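Local coordinates for protein Bd0816 (Bdellovibrio bacteriovorus HD100, PDB 5CER) that probably acts as a serine-type D-Ala-D-Ala carboxypeptidase of the peptidase S13 family, removing the terminal D-alanine from peptidoglycan peptides, at residues T39-I44 and I274-T279; A268-M273 and A344-T349. The protein carries 2 engineered substitutions. All blocks are in the same frame, centred on the assembly; numbering follows the deposited sequence.

In the fold
Contacts 1 and 2 share helix 270-286, and each uses a different part of it. Contact 2 sets the N-cap and first turn (segment 268-273) on strand 339-348 of the large antiparallel sheet; contact 1 takes the next turns, 274-279, against helix 35-47. Their centres lie about 15 Å apart, and they meet where Ile274 CD1 packs 3.8 Å from Ala344 N. Both are buried; contact 1's centre is about 14 Å from the centre of the chain, contact 2's about 20 Å. Contact 1 fits the end of one leucine against two threonines, contact 2 sulfur and methylene to an alanine and a leucine. The helix thus ties sheet to helices in this beta-lactamase-like fold.

Contact 1: residues T39-I44 and I274-T279; sequences TTLWAI and IKTLYT
Leu41 and Thr276 bring the two helices together, with their CA atoms 7.1 Å apart, the shortest such spacing between 39-44 and 274-279. This is helix-on-helix packing in the penicillin-recognising fold of the beta-lactamase clan: helix 35-47 meets helix 270-286, far away in sequence.

One side chain does the reaching. Leu41 has CG anti to the backbone N (chi1 171°), and its second torsion puts CD2 anti to CA, extended toward the second helix, so that CD2 makes the closest approaches. The Leu41 and Thr276 side chains cross at a slant, and CD2 settles between two threonines one turn apart. It lies 4.0 Å from Thr276 O and 4.1 Å from Thr276 CG2, and on the next turn 4.2 Å from Thr279 CB.

Both threonine hydroxyls turn back on their own helix, which leaves carbon atoms to meet Leu41. Thr276 OG1 bonds to Thr272 O one turn earlier, and its methyl is the part that faces Leu41; Val37, Ile38 and Leu240 close in around the same residue. Helix 203-213 packs on another face of 39-44, where Leu207 touches Thr40 and Ile44.

Thr279 is partly exposed and marks the outer end of the contact. Its hydroxyl shares an acceptor with its own amide: Lys275 O takes Thr279 N at 2.8 Å and Thr279 OG1 at 2.7 Å. The hydroxyl approaches from above the carbonyl plane, 46° out of it, with a C=O...OG1 angle of 134°.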
loop_
_atom_site.group_PDB
_atom_site.type_symbol
_atom_site.label_atom_id
_atom_site.label_comp_id
_atom_site.label_asym_id
_atom_site.label_seq_id
_atom_site.Cartn_x
_atom_site.Cartn_y
_atom_site.Cartn_z
ATOM N N THR A 39 13.229 5.346 -3.111
ATOM C CA THR A 39 12.867 6.660 -2.586
ATOM C C THR A 39 13.093 6.738 -1.076
ATOM O O THR A 39 13.690 7.726 -0.563
ATOM C CB THR A 39 11.437 7.003 -2.982
ATOM O OG1 THR A 39 11.333 6.985 -4.425
ATOM C CG2 THR A 39 11.073 8.376 -2.481
ATOM N N THR A 40 12.718 5.660 -0.392
ATOM C CA THR A 40 12.955 5.489 1.026
ATOM C C THR A 40 14.428 5.575 1.413
ATOM O O THR A 40 14.795 6.257 2.395
ATOM C CB THR A 40 12.325 4.149 1.527
ATOM O OG1 THR A 40 10.896 4.234 1.446
ATOM C CG2 THR A 40 12.690 3.843 2.955
ATOM N N LEU A 41 15.286 4.873 0.677
ATOM C CA LEU A 41 16.736 4.944 0.963
ATOM C C LEU A 41 17.259 6.371 0.786
ATOM O O LEU A 41 18.054 6.856 1.584
ATOM C CB LEU A 41 17.525 3.992 0.067
ATOM C CG LEU A 41 19.065 4.090 0.079
ATOM C CD1 LEU A 41 19.643 3.845 1.455
ATOM C CD2 LEU A 41 19.619 3.093 -0.925
ATOM N N TRP A 42 16.863 6.993 -0.308
ATOM C CA TRP A 42 17.348 8.317 -0.656
ATOM C C TRP A 42 16.939 9.316 0.463
ATOM O O TRP A 42 17.759 10.082 0.949
ATOM C CB TRP A 42 16.796 8.759 -2.026
ATOM C CG TRP A 42 17.309 10.077 -2.519
ATOM C CD1 TRP A 42 18.448 10.692 -2.171
ATOM C CD2 TRP A 42 16.675 10.933 -3.489
ATOM N NE1 TRP A 42 18.586 11.873 -2.836
ATOM C CE2 TRP A 42 17.508 12.048 -3.659
ATOM C CE3 TRP A 42 15.483 10.859 -4.219
ATOM C CZ2 TRP A 42 17.199 13.086 -4.535
ATOM C CZ3 TRP A 42 15.167 11.892 -5.081
ATOM C CH2 TRP A 42 16.041 12.984 -5.245
ATOM N N ALA A 43 15.669 9.280 0.861
ATOM C CA ALA A 43 15.201 10.159 1.946
ATOM C C ALA A 43 16.023 9.951 3.228
ATOM O O ALA A 43 16.458 10.914 3.848
ATOM C CB ALA A 43 13.689 9.955 2.213
ATOM N N ILE A 44 16.219 8.705 3.602
ATOM C CA ILE A 44 16.986 8.399 4.808
ATOM C C ILE A 44 18.424 8.869 4.696
ATOM O O ILE A 44 18.946 9.497 5.625
ATOM C CB ILE A 44 16.936 6.903 5.168
ATOM C CG1 ILE A 44 15.546 6.589 5.702
ATOM C CG2 ILE A 44 17.994 6.555 6.190
ATOM C CD1 ILE A 44 15.241 5.127 5.799
ATOM N N ILE A 274 18.377 -5.241 -5.293
ATOM C CA ILE A 274 19.151 -5.947 -4.257
ATOM C C ILE A 274 20.152 -4.981 -3.584
ATOM O O ILE A 274 20.267 -4.990 -2.356
ATOM C CB ILE A 274 19.906 -7.168 -4.807
ATOM C CG1 ILE A 274 18.925 -8.203 -5.356
ATOM C CG2 ILE A 274 20.753 -7.819 -3.724
ATOM C CD1 ILE A 274 17.854 -8.667 -4.378
ATOM N N LYS A 275 20.871 -4.180 -4.373
ATOM C CA LYS A 275 21.787 -3.170 -3.787
ATOM C C LYS A 275 21.062 -2.237 -2.839
ATOM O O LYS A 275 21.482 -2.053 -1.718
ATOM C CB LYS A 275 22.447 -2.310 -4.845
ATOM C CG LYS A 275 23.629 -2.956 -5.497
ATOM C CD LYS A 275 24.273 -1.984 -6.468
ATOM C CE LYS A 275 25.050 -2.688 -7.564
ATOM N NZ LYS A 275 25.530 -1.677 -8.548
ATOM N N THR A 276 19.946 -1.704 -3.325
ATOM C CA THR A 276 19.101 -0.801 -2.552
ATOM C C THR A 276 18.754 -1.394 -1.210
ATOM O O THR A 276 18.903 -0.747 -0.177
ATOM C CB THR A 276 17.796 -0.466 -3.319
ATOM O OG1 THR A 276 18.148 0.136 -4.567
ATOM C CG2 THR A 276 16.924 0.482 -2.540
ATOM N N LEU A 277 18.251 -2.617 -1.251
ATOM C CA LEU A 277 17.842 -3.305 -0.068
ATOM C C LEU A 277 18.992 -3.517 0.894
ATOM O O LEU A 277 18.805 -3.290 2.099
ATOM C CB LEU A 277 17.133 -4.649 -0.408
ATOM C CG LEU A 277 15.713 -4.534 -1.039
ATOM C CD1 LEU A 277 15.304 -5.857 -1.736
ATOM C CD2 LEU A 277 14.682 -4.113 0.000
ATOM N N TYR A 278 20.144 -3.979 0.405
ATOM C CA TYR A 278 21.307 -4.180 1.266
ATOM C C TYR A 278 21.740 -2.853 1.902
ATOM O O TYR A 278 21.976 -2.766 3.119
ATOM C CB TYR A 278 22.448 -4.818 0.495
ATOM C CG TYR A 278 23.784 -4.882 1.215
ATOM C CD1 TYR A 278 24.694 -3.831 1.085
ATOM C CD2 TYR A 278 24.146 -5.994 1.965
ATOM C CE1 TYR A 278 25.905 -3.847 1.713
ATOM C CE2 TYR A 278 25.371 -6.059 2.587
ATOM C CZ TYR A 278 26.256 -4.963 2.479
ATOM O OH TYR A 278 27.487 -4.959 3.133
ATOM N N THR A 279 21.828 -1.817 1.098
ATOM C CA THR A 279 22.297 -0.510 1.584
ATOM C C THR A 279 21.302 0.135 2.567
ATOM O O THR A 279 21.714 0.750 3.543
ATOM C CB THR A 279 22.541 0.433 0.368
ATOM O OG1 THR A 279 23.218 -0.313 -0.644
ATOM C CG2 THR A 279 23.316 1.693 0.701
#

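Contact 2: residues A268-M273 and A344-T349; sequences ATCETM and AILLHT
The short Ala344 methyl fits into the notch between Cys270 and Met273, with CB 3.8 Å from Cys270 SG and equally 3.8 Å from Met273 CB. Here the start of helix 270-286 settles on the antiparallel sheet, and the backbones come nearest at Cys270 and Ala344, whose CA atoms are 6.4 Å apart. The fit is between a helical turn and alternate residues of one strand. On the helix, Cys270 and Met273 make the bumps; on the strand, Ala344 and Leu346 direct their side chains toward the helix, while Ile345 between them points away to pack on Ile369 of helix 356-375.

A chi1 of -157° turns the Cys270 thiol away from the backbone N, and it reaches past the alanine methyl onto the strand, where SG lies 3.5 Å from Ala344 O. The same sulfur also meets Leu346 CD1 at 4.1 Å, so it rests in the hollow between Ala344 and Leu346. Met273 touches the strand with its CB, and the rest of its side chain, bent at chi2 and chi3, runs on beside the sheet, where Ala331 of the neighbouring strand is among its partners. Ser6 and Cys8 of strand 3-11 border Cys270.

Thr269 sits at the N-cap, and its OG1 is hydrogen-bonded to Thr272 OG1 at 2.7 Å, away from the interface. Sulfur, methyl and methylene groups make the contact, with no directed polar bond across it, so its hold depends on the fit of these surfaces.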
loop_
_atom_site.group_PDB
_atom_site.type_symbol
_atom_site.label_atom_id
_atom_site.label_comp_id
_atom_site.label_asym_id
_atom_site.label_seq_id
_atom_site.Cartn_x
_atom_site.Cartn_y
_atom_site.Cartn_z
ATOM N N ALA A 268 14.441 -0.123 -13.216
ATOM C CA ALA A 268 15.785 -0.447 -12.796
ATOM C C ALA A 268 16.035 -1.939 -12.999
ATOM O O ALA A 268 15.101 -2.701 -13.226
ATOM C CB ALA A 268 16.025 -0.040 -11.347
ATOM N N THR A 269 17.291 -2.336 -12.895
ATOM C CA THR A 269 17.653 -3.752 -12.942
ATOM C C THR A 269 17.432 -4.412 -11.601
ATOM O O THR A 269 17.371 -3.752 -10.558
ATOM C CB THR A 269 19.125 -3.952 -13.238
ATOM O OG1 THR A 269 19.897 -3.550 -12.100
ATOM C CG2 THR A 269 19.523 -3.163 -14.479
ATOM N N CYS A 270 17.258 -5.713 -11.647
ATOM C CA CYS A 270 16.936 -6.468 -10.469
ATOM C C CYS A 270 18.097 -6.397 -9.474
ATOM O O CYS A 270 17.893 -6.383 -8.270
ATOM C CB CYS A 270 16.590 -7.913 -10.868
ATOM S SG CYS A 270 15.576 -8.797 -9.675
ATOM N N GLU A 271 19.314 -6.402 -10.006
ATOM C CA GLU A 271 20.536 -6.169 -9.237
ATOM C C GLU A 271 20.450 -4.878 -8.427
ATOM O O GLU A 271 20.848 -4.821 -7.269
ATOM C CB GLU A 271 21.755 -6.120 -10.189
ATOM C CG GLU A 271 23.032 -5.580 -9.572
ATOM C CD GLU A 271 24.245 -5.770 -10.432
ATOM O OE1 GLU A 271 24.097 -5.702 -11.673
ATOM O OE2 GLU A 271 25.357 -6.083 -9.893
ATOM N N THR A 272 19.983 -3.831 -9.079
ATOM C CA THR A 272 19.885 -2.513 -8.445
ATOM C C THR A 272 18.951 -2.545 -7.204
ATOM O O THR A 272 19.222 -1.880 -6.199
ATOM C CB THR A 272 19.390 -1.437 -9.452
ATOM O OG1 THR A 272 20.272 -1.360 -10.569
ATOM C CG2 THR A 272 19.319 -0.070 -8.788
ATOM N N MET A 273 17.883 -3.329 -7.286
ATOM C CA MET A 273 16.933 -3.490 -6.166
ATOM C C MET A 273 17.548 -4.239 -5.007
ATOM O O MET A 273 17.310 -3.869 -3.870
ATOM C CB MET A 273 15.656 -4.213 -6.597
ATOM C CG MET A 273 14.813 -3.418 -7.561
ATOM S SD MET A 273 14.223 -1.820 -6.937
ATOM C CE MET A 273 13.669 -2.219 -5.253
ATOM N N ALA A 344 14.187 -9.676 -4.966
ATOM C CA ALA A 344 13.324 -8.832 -5.809
ATOM C C ALA A 344 12.710 -9.716 -6.898
ATOM O O ALA A 344 13.423 -10.524 -7.514
ATOM C CB ALA A 344 14.117 -7.685 -6.387
ATOM N N ILE A 345 11.408 -9.553 -7.126
ATOM C CA ILE A 345 10.668 -10.325 -8.123
ATOM C C ILE A 345 9.903 -9.379 -8.996
ATOM O O ILE A 345 9.108 -8.536 -8.494
ATOM C CB ILE A 345 9.676 -11.263 -7.443
ATOM C CG1 ILE A 345 10.420 -12.306 -6.585
ATOM C CG2 ILE A 345 8.855 -12.008 -8.483
ATOM C CD1 ILE A 345 9.525 -12.986 -5.563
ATOM N N LEU A 346 10.160 -9.444 -10.282
ATOM C CA LEU A 346 9.551 -8.549 -11.224
ATOM C C LEU A 346 8.785 -9.384 -12.266
ATOM O O LEU A 346 9.391 -10.155 -12.998
ATOM C CB LEU A 346 10.657 -7.681 -11.879
ATOM C CG LEU A 346 11.524 -6.887 -10.808
ATOM C CD1 LEU A 346 12.773 -6.208 -11.305
ATOM C CD2 LEU A 346 10.646 -5.744 -10.361
ATOM N N LEU A 347 7.479 -9.174 -12.354
ATOM C CA LEU A 347 6.635 -9.812 -13.359
ATOM C C LEU A 347 6.020 -8.792 -14.342
ATOM O O LEU A 347 5.752 -7.631 -13.995
ATOM C CB LEU A 347 5.464 -10.570 -12.698
ATOM C CG LEU A 347 5.479 -11.748 -11.717
ATOM C CD1 LEU A 347 4.429 -12.829 -11.909
ATOM C CD2 LEU A 347 6.845 -12.301 -11.902
ATOM N N HIS A 348 5.817 -9.231 -15.588
ATOM C CA HIS A 348 5.076 -8.474 -16.587
ATOM C C HIS A 348 3.623 -8.863 -16.482
ATOM O O HIS A 348 3.308 -10.046 -16.177
ATOM C CB HIS A 348 5.619 -8.779 -17.995
ATOM C CG HIS A 348 4.855 -8.090 -19.096
ATOM N ND1 HIS A 348 5.213 -6.871 -19.640
ATOM C CD2 HIS A 348 3.708 -8.446 -19.721
ATOM C CE1 HIS A 348 4.331 -6.521 -20.556
ATOM N NE2 HIS A 348 3.409 -7.458 -20.629
ATOM N N THR A 349 2.743 -7.888 -16.728
ATOM C CA THR A 349 1.314 -8.109 -16.873
ATOM C C THR A 349 0.819 -7.249 -18.035
ATOM O O THR A 349 1.543 -6.361 -18.472
ATOM C CB THR A 349 0.500 -7.731 -15.598
ATOM O OG1 THR A 349 0.685 -6.346 -15.226
ATOM C CG2 THR A 349 0.861 -8.650 -14.440
#